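PDB 2HC9: leucine aminopeptidase 1 from Caenorhabditis elegans, which removes N-terminal amino acids, preferably leucine, from peptides as a two-zinc aminopeptidase of the M17 family and probably serves as a digestive enzyme. Local coordinates for residues A[106-117]-A[144-155]; A[307-318]-A[329-337]. The protein carries 1 engineered substitution. One frame throughout, in Å; residues are numbered along the deposited sequence.

Contact 1 of 2, residues A[106-117]-A[144-155]; sequences TKNVHFVLFAEY and LNVNIDVVCDKL. With GOL (glycerol), chain R.
Seven backbone hydrogen bonds zip strands 108-114 and 145-151 together in parallel, from Asn145 N on Lys107 O to Val151 N on Leu113 O. The axes of the two strands lie 8° from parallel. On one face Val109, Phe111 and Leu113 pair with Val146, Ile148 and Val150, and this is the tight part. Phe111, its CG anti to the carbonyl carbon, swings its ring back so that CE2 meets Val146 CG1 at 3.8 Å, the methyl lying at the ring edge. The other face is mixed: Phe114 CD1 packs on Val151 CB, and His110 NE2 donates to Asp149 OD2 at 2.7 Å. With CG anti to the backbone N (chi1 -166°), His110 reaches forward along the sheet and meets the carboxylate from above its plane. Arg7 takes Asp149 OD1 and Gln11 N also reaches OD2, so the buried carboxylate is well supplied with donors. Past Val151 the ladder stops, and Ala115 O and Val151 O, two acceptors, lie 3.4 Å apart. Here the two segments turn toward solvent: Lys154 CB sits over one face of the Tyr117 ring, 3.8 Å from its centroid in a CH-pi contact, Cys152 SG approaches obliquely 3.8 Å from Tyr117 CD1, and a glycerol, probably from the crystallisation liquor, accepts from Tyr117 N at its O2. In this beta-alpha-beta unit the connecting helix 120-128 packs on the apolar face, Ile127 against Phe111 and Ile148, while strands 18-25 and 3-8 flank the pair in the N-terminal domain's mixed sheet.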
loop_
_atom_site.group_PDB
_atom_site.type_symbol
_atom_site.label_atom_id
_atom_site.label_comp_id
_atom_site.label_asym_id
_atom_site.label_seq_id
_atom_site.Cartn_x
_atom_site.Cartn_y
_atom_site.Cartn_z
ATOM N N THR A 106 43.654 22.199 -7.106
ATOM C CA THR A 106 43.935 21.745 -8.472
ATOM C C THR A 106 43.535 22.792 -9.522
ATOM O O THR A 106 42.414 23.301 -9.501
ATOM C CB THR A 106 43.175 20.438 -8.778
ATOM O OG1 THR A 106 43.494 19.463 -7.777
ATOM C CG2 THR A 106 43.569 19.906 -10.149
ATOM N N LYS A 107 44.452 23.099 -10.440
ATOM C CA LYS A 107 44.148 23.999 -11.560
ATOM C C LYS A 107 43.816 23.214 -12.826
ATOM O O LYS A 107 42.908 23.600 -13.580
ATOM C CB LYS A 107 45.346 24.941 -11.844
ATOM C CG LYS A 107 45.819 25.751 -10.645
ATOM C CD LYS A 107 44.689 26.576 -10.038
ATOM C CE LYS A 107 45.203 27.447 -8.891
ATOM N NZ LYS A 107 44.239 28.514 -8.462
ATOM N N ASN A 108 44.590 22.150 -13.064
ATOM C CA ASN A 108 44.547 21.383 -14.316
ATOM C C ASN A 108 44.227 19.913 -14.046
ATOM O O ASN A 108 44.779 19.301 -13.118
ATOM C CB ASN A 108 45.908 21.432 -15.030
ATOM C CG ASN A 108 46.437 22.848 -15.184
ATOM O OD1 ASN A 108 47.547 23.162 -14.749
ATOM N ND2 ASN A 108 45.654 23.699 -15.813
ATOM N N VAL A 109 43.361 19.331 -14.874
ATOM C CA VAL A 109 43.276 17.865 -14.957
ATOM C C VAL A 109 43.753 17.388 -16.315
ATOM O O VAL A 109 43.234 17.795 -17.351
ATOM C CB VAL A 109 41.874 17.328 -14.674
ATOM C CG1 VAL A 109 41.925 15.785 -14.545
ATOM C CG2 VAL A 109 41.362 17.951 -13.385
ATOM N N HIS A 110 44.761 16.534 -16.296
ATOM C CA HIS A 110 45.346 16.045 -17.523
ATOM C C HIS A 110 44.995 14.554 -17.689
ATOM O O HIS A 110 45.419 13.723 -16.862
ATOM C CB HIS A 110 46.871 16.229 -17.454
ATOM C CG HIS A 110 47.563 16.062 -18.778
ATOM N ND1 HIS A 110 48.936 16.084 -18.903
ATOM C CD2 HIS A 110 47.074 15.891 -20.031
ATOM C CE1 HIS A 110 49.263 15.927 -20.177
ATOM N NE2 HIS A 110 48.154 15.804 -20.881
ATOM N N PHE A 111 44.222 14.234 -18.726
ATOM C CA PHE A 111 43.986 12.822 -19.103
ATOM C C PHE A 111 44.941 12.414 -20.195
ATOM O O PHE A 111 45.060 13.095 -21.221
ATOM C CB PHE A 111 42.543 12.558 -19.577
ATOM C CG PHE A 111 41.526 12.741 -18.484
ATOM C CD1 PHE A 111 41.070 11.646 -17.753
ATOM C CD2 PHE A 111 41.098 14.026 -18.137
ATOM C CE1 PHE A 111 40.172 11.830 -16.694
ATOM C CE2 PHE A 111 40.198 14.227 -17.088
ATOM C CZ PHE A 111 39.725 13.132 -16.361
ATOM N N VAL A 112 45.578 11.276 -19.975
ATOM C CA VAL A 112 46.269 10.576 -21.052
ATOM C C VAL A 112 45.443 9.338 -21.402
ATOM O O VAL A 112 45.394 8.363 -20.637
ATOM C CB VAL A 112 47.690 10.165 -20.666
ATOM C CG1 VAL A 112 48.330 9.406 -21.847
ATOM C CG2 VAL A 112 48.531 11.423 -20.322
ATOM N N LEU A 113 44.806 9.411 -22.551
ATOM C CA LEU A 113 43.883 8.360 -23.009
ATOM C C LEU A 113 44.539 7.502 -24.087
ATOM O O LEU A 113 44.671 7.929 -25.240
ATOM C CB LEU A 113 42.581 8.987 -23.532
ATOM C CG LEU A 113 41.539 8.027 -24.163
ATOM C CD1 LEU A 113 41.054 6.989 -23.134
ATOM C CD2 LEU A 113 40.355 8.825 -24.691
ATOM N N PHE A 114 44.915 6.277 -23.708
ATOM C CA PHE A 114 45.445 5.304 -24.675
ATOM C C PHE A 114 44.298 4.482 -25.237
ATOM O O PHE A 114 43.879 3.511 -24.635
ATOM C CB PHE A 114 46.429 4.360 -23.988
ATOM C CG PHE A 114 47.686 5.035 -23.519
ATOM C CD1 PHE A 114 48.664 5.428 -24.435
ATOM C CD2 PHE A 114 47.909 5.240 -22.158
ATOM C CE1 PHE A 114 49.852 6.051 -24.003
ATOM C CE2 PHE A 114 49.092 5.858 -21.706
ATOM C CZ PHE A 114 50.066 6.260 -22.637
ATOM N N ALA A 115 43.778 4.877 -26.381
ATOM C CA ALA A 115 42.596 4.205 -26.908
ATOM C C ALA A 115 42.833 3.945 -28.365
ATOM O O ALA A 115 43.364 4.797 -29.087
ATOM C CB ALA A 115 41.354 5.058 -26.699
ATOM N N GLU A 116 42.443 2.754 -28.802
ATOM C CA GLU A 116 42.393 2.411 -30.211
ATOM C C GLU A 116 41.312 3.219 -30.886
ATOM O O GLU A 116 40.358 3.643 -30.239
ATOM C CB GLU A 116 42.079 0.924 -30.383
ATOM C CG GLU A 116 43.267 0.016 -30.166
ATOM C CD GLU A 116 43.925 -0.409 -31.465
ATOM O OE1 GLU A 116 44.665 0.406 -32.054
ATOM O OE2 GLU A 116 43.705 -1.567 -31.891
ATOM N N TYR A 117 41.441 3.407 -32.192
ATOM C CA TYR A 117 40.568 4.309 -32.938
ATOM C C TYR A 117 39.063 4.061 -32.732
ATOM O O TYR A 117 38.298 5.016 -32.567
ATOM C CB TYR A 117 40.920 4.187 -34.414
ATOM C CG TYR A 117 40.457 5.287 -35.295
ATOM C CD1 TYR A 117 40.619 6.621 -34.938
ATOM C CD2 TYR A 117 39.874 4.988 -36.516
ATOM C CE1 TYR A 117 40.210 7.629 -35.786
ATOM C CE2 TYR A 117 39.456 5.973 -37.353
ATOM C CZ TYR A 117 39.623 7.275 -36.998
ATOM O OH TYR A 117 39.197 8.230 -37.878
ATOM N N LEU A 144 38.203 24.125 -13.552
ATOM C CA LEU A 144 39.424 23.415 -13.889
ATOM C C LEU A 144 39.675 23.551 -15.362
ATOM O O LEU A 144 38.754 23.743 -16.161
ATOM C CB LEU A 144 39.289 21.919 -13.558
ATOM C CG LEU A 144 39.001 21.568 -12.093
ATOM C CD1 LEU A 144 38.717 20.092 -11.951
ATOM C CD2 LEU A 144 40.154 21.918 -11.221
ATOM N N ASN A 145 40.939 23.428 -15.725
ATOM C CA ASN A 145 41.323 23.336 -17.114
ATOM C C ASN A 145 41.568 21.858 -17.394
ATOM O O ASN A 145 42.500 21.264 -16.839
ATOM C CB ASN A 145 42.585 24.193 -17.338
ATOM C CG ASN A 145 43.305 23.867 -18.628
ATOM O OD1 ASN A 145 42.729 23.912 -19.712
ATOM N ND2 ASN A 145 44.588 23.541 -18.513
ATOM N N VAL A 146 40.709 21.257 -18.220
ATOM C CA VAL A 146 40.836 19.824 -18.541
ATOM C C VAL A 146 41.388 19.636 -19.951
ATOM O O VAL A 146 40.875 20.216 -20.909
ATOM C CB VAL A 146 39.492 19.071 -18.382
ATOM C CG1 VAL A 146 39.635 17.589 -18.743
ATOM C CG2 VAL A 146 38.932 19.270 -16.956
ATOM N N ASN A 147 42.457 18.850 -20.061
ATOM C CA ASN A 147 42.955 18.408 -21.364
ATOM C C ASN A 147 42.848 16.885 -21.451
ATOM O O ASN A 147 43.461 16.174 -20.653
ATOM C CB ASN A 147 44.419 18.817 -21.558
ATOM C CG ASN A 147 44.559 20.309 -21.839
ATOM O OD1 ASN A 147 44.264 20.790 -22.937
ATOM N ND2 ASN A 147 44.982 21.041 -20.830
ATOM N N ILE A 148 42.058 16.403 -22.405
ATOM C CA ILE A 148 42.037 14.983 -22.754
ATOM C C ILE A 148 42.939 14.761 -23.964
ATOM O O ILE A 148 42.579 15.076 -25.110
ATOM C CB ILE A 148 40.580 14.473 -23.057
ATOM C CG1 ILE A 148 39.624 14.900 -21.907
ATOM C CG2 ILE A 148 40.590 12.948 -23.310
ATOM C CD1 ILE A 148 38.155 14.645 -22.188
ATOM N N ASP A 149 44.110 14.202 -23.689
ATOM C CA ASP A 149 45.112 13.905 -24.716
ATOM C C ASP A 149 44.997 12.468 -25.192
ATOM O O ASP A 149 45.287 11.509 -24.465
ATOM C CB ASP A 149 46.523 14.196 -24.179
ATOM C CG ASP A 149 46.778 15.694 -23.999
ATOM O OD1 ASP A 149 45.888 16.518 -24.345
ATOM O OD2 ASP A 149 47.868 16.042 -23.513
ATOM N N VAL A 150 44.566 12.334 -26.436
ATOM C CA VAL A 150 44.295 11.032 -26.983
ATOM C C VAL A 150 45.569 10.574 -27.686
ATOM O O VAL A 150 46.106 11.294 -28.537
ATOM C CB VAL A 150 43.146 11.077 -27.997
ATOM C CG1 VAL A 150 42.890 9.683 -28.547
ATOM C CG2 VAL A 150 41.868 11.657 -27.362
ATOM N N VAL A 151 46.028 9.382 -27.319
ATOM C CA VAL A 151 47.180 8.741 -27.964
ATOM C C VAL A 151 46.625 7.674 -28.904
ATOM O O VAL A 151 46.256 6.562 -28.476
ATOM C CB VAL A 151 48.101 8.084 -26.924
ATOM C CG1 VAL A 151 49.309 7.437 -27.616
ATOM C CG2 VAL A 151 48.564 9.119 -25.889
ATOM N N CYS A 152 46.523 8.044 -30.173
ATOM C CA CYS A 152 45.930 7.189 -31.195
ATOM C C CYS A 152 46.451 7.658 -32.548
ATOM O O CYS A 152 46.229 8.809 -32.925
ATOM C CB CYS A 152 44.393 7.275 -31.156
ATOM S SG CYS A 152 43.538 6.348 -32.484
ATOM N N ASP A 153 47.114 6.747 -33.268
ATOM C CA ASP A 153 47.744 7.013 -34.575
ATOM C C ASP A 153 46.822 7.691 -35.586
ATOM O O ASP A 153 47.208 8.644 -36.259
ATOM C CB ASP A 153 48.222 5.697 -35.207
ATOM C CG ASP A 153 49.430 5.108 -34.512
ATOM O OD1 ASP A 153 50.294 5.878 -34.038
ATOM O OD2 ASP A 153 49.522 3.859 -34.456
ATOM N N LYS A 154 45.615 7.158 -35.714
ATOM C CA LYS A 154 44.740 7.512 -36.809
ATOM C C LYS A 154 44.007 8.844 -36.575
ATOM O O LYS A 154 43.470 9.430 -37.512
ATOM C CB LYS A 154 43.736 6.384 -37.050
ATOM C CG LYS A 154 44.311 5.185 -37.763
ATOM C CD LYS A 154 43.253 4.124 -37.975
ATOM C CE LYS A 154 43.852 2.889 -38.637
ATOM N NZ LYS A 154 42.819 1.841 -38.929
ATOM N N LEU A 155 43.969 9.319 -35.334
ATOM C CA LEU A 155 43.218 10.540 -35.033
ATOM C C LEU A 155 43.756 11.768 -35.781
ATOM O O LEU A 155 44.967 11.987 -35.856
ATOM C CB LEU A 155 43.186 10.778 -33.524
ATOM C CG LEU A 155 42.063 11.646 -32.957
ATOM C CD1 LEU A 155 40.725 10.871 -32.905
ATOM C CD2 LEU A 155 42.473 12.114 -31.576
HETATM C C1 GOL R . 43.242 0.852 -34.485
HETATM O O1 GOL R . 42.211 0.766 -35.449
HETATM C C2 GOL R . 43.557 2.309 -34.153
HETATM O O2 GOL R . 43.808 2.421 -32.787
HETATM C C3 GOL R . 44.822 2.797 -34.841
HETATM O O3 GOL R . 45.144 4.057 -34.309
#

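Contact 2 of 2, residues A[307-318]-A[329-337]; sequences NNVSPIANKPDD and EINNTDAEG. With ZN (zinc ion), chain B; ZN (zinc ion), chain C; BCT (bicarbonate ion), chain D.
The Asn-Thr-Asp-Ala-Glu-Gly signature of the M17 aminopeptidases, residues 332-337, lines the two-zinc site, and Asn307 holds it from the end of a neighbouring strand. Asn307 ND2 donates to Thr333 O at 3.1 Å and also to OD1 of Asp257, itself a ligand of both zinc ions. A water completes the grip: it donates to Asn307 OD1, at 2.9 Å, and to Thr333 O, and accepts from Asn314 ND2. The Thr333 methyl, CG2, packs against Asn314 O, while OG1 goes to Gly259 O. The Ile330 side chain crosses that of Asn314 at about a right angle and lays CD1 over the face of the amide, 3.7 Å from Asn314 CG. Farther from the metals the segments join by backbone bonds, Asp317 N to Ile330 O at 2.7 Å and Ile330 N to Asp318 O at 2.8 Å. One water donates to both Asp317 OD1 and Glu329 OE2, two like charges, and a second joins that OE2 to Asp317 O; Ser416 OG takes Glu329 OE1. Asp317 also binds Asn271 N and Lys273 N of a neighbouring subunit. At the metals Glu336 is a bridge: CG lies between backbone N and carbonyl carbon (chi1 89°), and the chain bends at chi2, putting OE2 2.0 Å from one zinc ion and OE1 2.1 Å from the other. Asp334 grips the first zinc twice, through its backbone O and OD1. A water shared by both zinc ions donates to bicarbonate O1, which Gly337 N also holds, and Arg338 NE bonds the anion too. Two metals on one water would be expected to lower its pKa, consistent with the zinc-bound nucleophile and bicarbonate base proposed for related M17 enzymes. Asn307, in the second shell, probably helps position the zinc ligands.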
loop_
_atom_site.group_PDB
_atom_site.type_symbol
_atom_site.label_atom_id
_atom_site.label_comp_id
_atom_site.label_asym_id
_atom_site.label_seq_id
_atom_site.Cartn_x
_atom_site.Cartn_y
_atom_site.Cartn_z
ATOM N N ASN A 307 4.299 19.890 -16.651
ATOM C CA ASN A 307 3.081 19.124 -16.349
ATOM C C ASN A 307 2.757 19.310 -14.856
ATOM O O ASN A 307 3.403 18.705 -13.987
ATOM C CB ASN A 307 3.320 17.634 -16.697
ATOM C CG ASN A 307 2.021 16.829 -16.748
ATOM O OD1 ASN A 307 0.960 17.371 -17.042
ATOM N ND2 ASN A 307 2.103 15.534 -16.435
ATOM N N ASN A 308 1.810 20.202 -14.560
ATOM C CA ASN A 308 1.558 20.610 -13.179
ATOM C C ASN A 308 0.062 20.568 -12.871
ATOM O O ASN A 308 -0.734 20.064 -13.662
ATOM C CB ASN A 308 2.191 21.999 -12.868
ATOM C CG ASN A 308 2.720 22.099 -11.416
ATOM O OD1 ASN A 308 1.983 21.853 -10.456
ATOM N ND2 ASN A 308 3.991 22.491 -11.257
ATOM N N VAL A 309 -0.313 21.073 -11.700
ATOM C CA VAL A 309 -1.608 20.773 -11.108
ATOM C C VAL A 309 -2.384 22.080 -10.870
ATOM O O VAL A 309 -1.934 22.955 -10.114
ATOM C CB VAL A 309 -1.408 20.028 -9.752
ATOM C CG1 VAL A 309 -2.738 19.837 -9.046
ATOM C CG2 VAL A 309 -0.715 18.673 -10.008
ATOM N N SER A 310 -3.535 22.211 -11.523
ATOM C CA SER A 310 -4.462 23.314 -11.229
ATOM C C SER A 310 -5.842 22.945 -11.750
ATOM O O SER A 310 -5.983 21.928 -12.443
ATOM C CB SER A 310 -3.980 24.621 -11.882
ATOM O OG SER A 310 -4.354 24.671 -13.256
ATOM N N PRO A 311 -6.856 23.775 -11.447
ATOM C CA PRO A 311 -8.197 23.487 -11.967
ATOM C C PRO A 311 -8.321 23.486 -13.497
ATOM O O PRO A 311 -9.296 22.955 -14.013
ATOM C CB PRO A 311 -9.052 24.622 -11.383
ATOM C CG PRO A 311 -8.289 25.041 -10.121
ATOM C CD PRO A 311 -6.854 24.966 -10.563
ATOM N N ILE A 312 -7.354 24.067 -14.208
ATOM C CA ILE A 312 -7.379 24.003 -15.660
ATOM C C ILE A 312 -6.550 22.874 -16.254
ATOM O O ILE A 312 -6.542 22.702 -17.474
ATOM C CB ILE A 312 -7.066 25.364 -16.326
ATOM C CG1 ILE A 312 -5.607 25.790 -16.072
ATOM C CG2 ILE A 312 -8.126 26.409 -15.914
ATOM C CD1 ILE A 312 -5.093 26.815 -17.100
ATOM N N ALA A 313 -5.892 22.078 -15.408
ATOM C CA ALA A 313 -5.027 20.984 -15.922
ATOM C C ALA A 313 -5.865 19.871 -16.578
ATOM O O ALA A 313 -7.064 19.721 -16.275
ATOM C CB ALA A 313 -4.145 20.388 -14.799
ATOM N N ASN A 314 -5.227 19.087 -17.445
ATOM C CA ASN A 314 -5.754 17.780 -17.878
ATOM C C ASN A 314 -6.262 16.956 -16.680
ATOM O O ASN A 314 -5.643 16.985 -15.603
ATOM C CB ASN A 314 -4.638 16.945 -18.534
ATOM C CG ASN A 314 -4.278 17.403 -19.952
ATOM O OD1 ASN A 314 -5.065 18.053 -20.649
ATOM N ND2 ASN A 314 -3.053 17.026 -20.383
ATOM N N LYS A 315 -7.367 16.249 -16.887
ATOM C CA LYS A 315 -8.016 15.370 -15.908
ATOM C C LYS A 315 -8.252 14.038 -16.641
ATOM O O LYS A 315 -8.609 14.063 -17.806
ATOM C CB LYS A 315 -9.438 15.879 -15.591
ATOM C CG LYS A 315 -9.602 17.250 -15.027
ATOM C CD LYS A 315 -11.056 17.582 -14.809
ATOM C CE LYS A 315 -11.616 18.447 -15.917
ATOM N NZ LYS A 315 -11.544 19.881 -15.581
ATOM N N PRO A 316 -8.081 12.890 -15.990
ATOM C CA PRO A 316 -8.388 11.657 -16.742
ATOM C C PRO A 316 -9.873 11.584 -17.088
ATOM O O PRO A 316 -10.713 11.877 -16.232
ATOM C CB PRO A 316 -8.018 10.529 -15.774
ATOM C CG PRO A 316 -7.979 11.201 -14.392
ATOM C CD PRO A 316 -7.582 12.620 -14.629
ATOM N N ASP A 317 -10.145 11.218 -18.342
ATOM C CA ASP A 317 -11.455 11.249 -19.028
ATOM C C ASP A 317 -11.487 12.339 -20.095
ATOM O O ASP A 317 -12.271 12.231 -21.058
ATOM C CB ASP A 317 -12.664 11.476 -18.106
ATOM C CG ASP A 317 -12.948 10.298 -17.190
ATOM O OD1 ASP A 317 -12.323 9.220 -17.329
ATOM O OD2 ASP A 317 -13.812 10.485 -16.308
ATOM N N ASP A 318 -10.670 13.381 -19.932
ATOM C CA ASP A 318 -10.649 14.478 -20.921
ATOM C C ASP A 318 -10.355 13.909 -22.310
ATOM O O ASP A 318 -9.533 13.006 -22.448
ATOM C CB ASP A 318 -9.561 15.501 -20.616
ATOM C CG ASP A 318 -9.944 16.495 -19.524
ATOM O OD1 ASP A 318 -11.072 16.442 -18.958
ATOM O OD2 ASP A 318 -9.075 17.339 -19.227
ATOM N N GLU A 329 -8.333 10.093 -25.759
ATOM C CA GLU A 329 -8.915 10.120 -24.399
ATOM C C GLU A 329 -7.762 9.981 -23.431
ATOM O O GLU A 329 -7.057 8.949 -23.424
ATOM C CB GLU A 329 -9.878 8.945 -24.217
ATOM C CG GLU A 329 -10.522 8.921 -22.848
ATOM C CD GLU A 329 -11.500 7.756 -22.671
ATOM O OE1 GLU A 329 -11.650 6.889 -23.579
ATOM O OE2 GLU A 329 -12.112 7.724 -21.592
ATOM N N ILE A 330 -7.551 11.022 -22.634
ATOM C CA ILE A 330 -6.471 10.997 -21.650
ATOM C C ILE A 330 -6.979 10.251 -20.422
ATOM O O ILE A 330 -7.816 10.782 -19.682
ATOM C CB ILE A 330 -6.053 12.422 -21.250
ATOM C CG1 ILE A 330 -5.675 13.241 -22.496
ATOM C CG2 ILE A 330 -4.881 12.376 -20.213
ATOM C CD1 ILE A 330 -5.393 14.747 -22.219
ATOM N N ASN A 331 -6.482 9.028 -20.191
ATOM C CA ASN A 331 -6.798 8.337 -18.934
ATOM C C ASN A 331 -5.635 8.335 -17.953
ATOM O O ASN A 331 -5.733 7.783 -16.864
ATOM C CB ASN A 331 -7.329 6.914 -19.193
ATOM C CG ASN A 331 -6.309 6.012 -19.872
ATOM O OD1 ASN A 331 -5.443 6.477 -20.621
ATOM N ND2 ASN A 331 -6.412 4.706 -19.617
ATOM N N ASN A 332 -4.522 8.940 -18.365
ATOM C CA ASN A 332 -3.356 9.044 -17.517
ATOM C C ASN A 332 -2.616 10.359 -17.792
ATOM O O ASN A 332 -1.902 10.496 -18.781
ATOM C CB ASN A 332 -2.427 7.835 -17.731
ATOM C CG ASN A 332 -1.262 7.814 -16.760
ATOM O OD1 ASN A 332 -1.053 8.755 -15.987
ATOM N ND2 ASN A 332 -0.492 6.745 -16.807
ATOM N N THR A 333 -2.798 11.323 -16.905
ATOM C CA THR A 333 -2.175 12.642 -17.055
ATOM C C THR A 333 -0.664 12.581 -16.945
ATOM O O THR A 333 -0.002 13.513 -17.363
ATOM C CB THR A 333 -2.689 13.668 -16.010
ATOM O OG1 THR A 333 -2.329 13.226 -14.688
ATOM C CG2 THR A 333 -4.222 13.831 -16.133
ATOM N N ASP A 334 -0.135 11.495 -16.369
ATOM C CA ASP A 334 1.330 11.287 -16.240
ATOM C C ASP A 334 1.910 10.594 -17.493
ATOM O O ASP A 334 3.132 10.419 -17.622
ATOM C CB ASP A 334 1.591 10.440 -14.992
ATOM C CG ASP A 334 3.029 10.511 -14.494
ATOM O OD1 ASP A 334 3.871 11.273 -15.032
ATOM O OD2 ASP A 334 3.321 9.798 -13.524
ATOM N N ALA A 335 1.044 10.192 -18.417
ATOM C CA ALA A 335 1.501 9.656 -19.708
ATOM C C ALA A 335 1.468 10.837 -20.703
ATOM O O ALA A 335 0.818 10.782 -21.787
ATOM C CB ALA A 335 0.569 8.497 -20.153
ATOM N N GLU A 336 2.164 11.913 -20.316
ATOM C CA GLU A 336 2.059 13.205 -21.019
ATOM C C GLU A 336 3.107 13.370 -22.125
ATOM O O GLU A 336 2.869 14.078 -23.133
ATOM C CB GLU A 336 2.099 14.383 -20.014
ATOM C CG GLU A 336 3.526 14.913 -19.693
ATOM C CD GLU A 336 4.348 13.911 -18.910
ATOM O OE1 GLU A 336 5.592 13.897 -19.048
ATOM O OE2 GLU A 336 3.763 13.114 -18.152
ATOM N N GLY A 337 4.271 12.742 -21.950
ATOM C CA GLY A 337 5.327 12.818 -22.966
ATOM C C GLY A 337 4.859 12.315 -24.326
ATOM O O GLY A 337 5.136 12.917 -25.357
HETATM ZN ZN ZN B . 4.590 11.832 -16.802
HETATM ZN ZN ZN C . 7.078 12.658 -18.355
HETATM C C BCT D . 4.872 9.461 -21.017
HETATM O O1 BCT D . 5.365 10.503 -20.572
HETATM O O2 BCT D . 5.194 8.339 -20.579
HETATM O O3 BCT D . 3.958 9.549 -21.948
HETATM O O HOH W 1 -0.979 15.940 -18.638
HETATM O O HOH W 2 -13.780 9.892 -21.142
HETATM O O HOH W 3 -10.648 7.853 -19.063
HETATM O O HOH W 4 6.109 10.906 -17.771
#

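Following the chain from the N terminus, contact 1 comes first: strand 108-114 runs into helix 120-128, and strand 145-151 returns beside it, closing a beta-alpha-beta loop in the N-terminal domain. The chain then passes on into the catalytic domain before contact 2 opens. There a much shorter loop, only ten residues between the two segments and carrying strand 319-321 and the start of strand 327-329, is closed as 329-337 comes back against 307-318 and runs into helix 337-350. The two loops follow in series, neither crossing nor nesting. The nearest atoms of the two contacts are about 33 Å apart, and the contacts lie on opposite sides of the chain's centre, one a sheet pairing, the other at the zinc site.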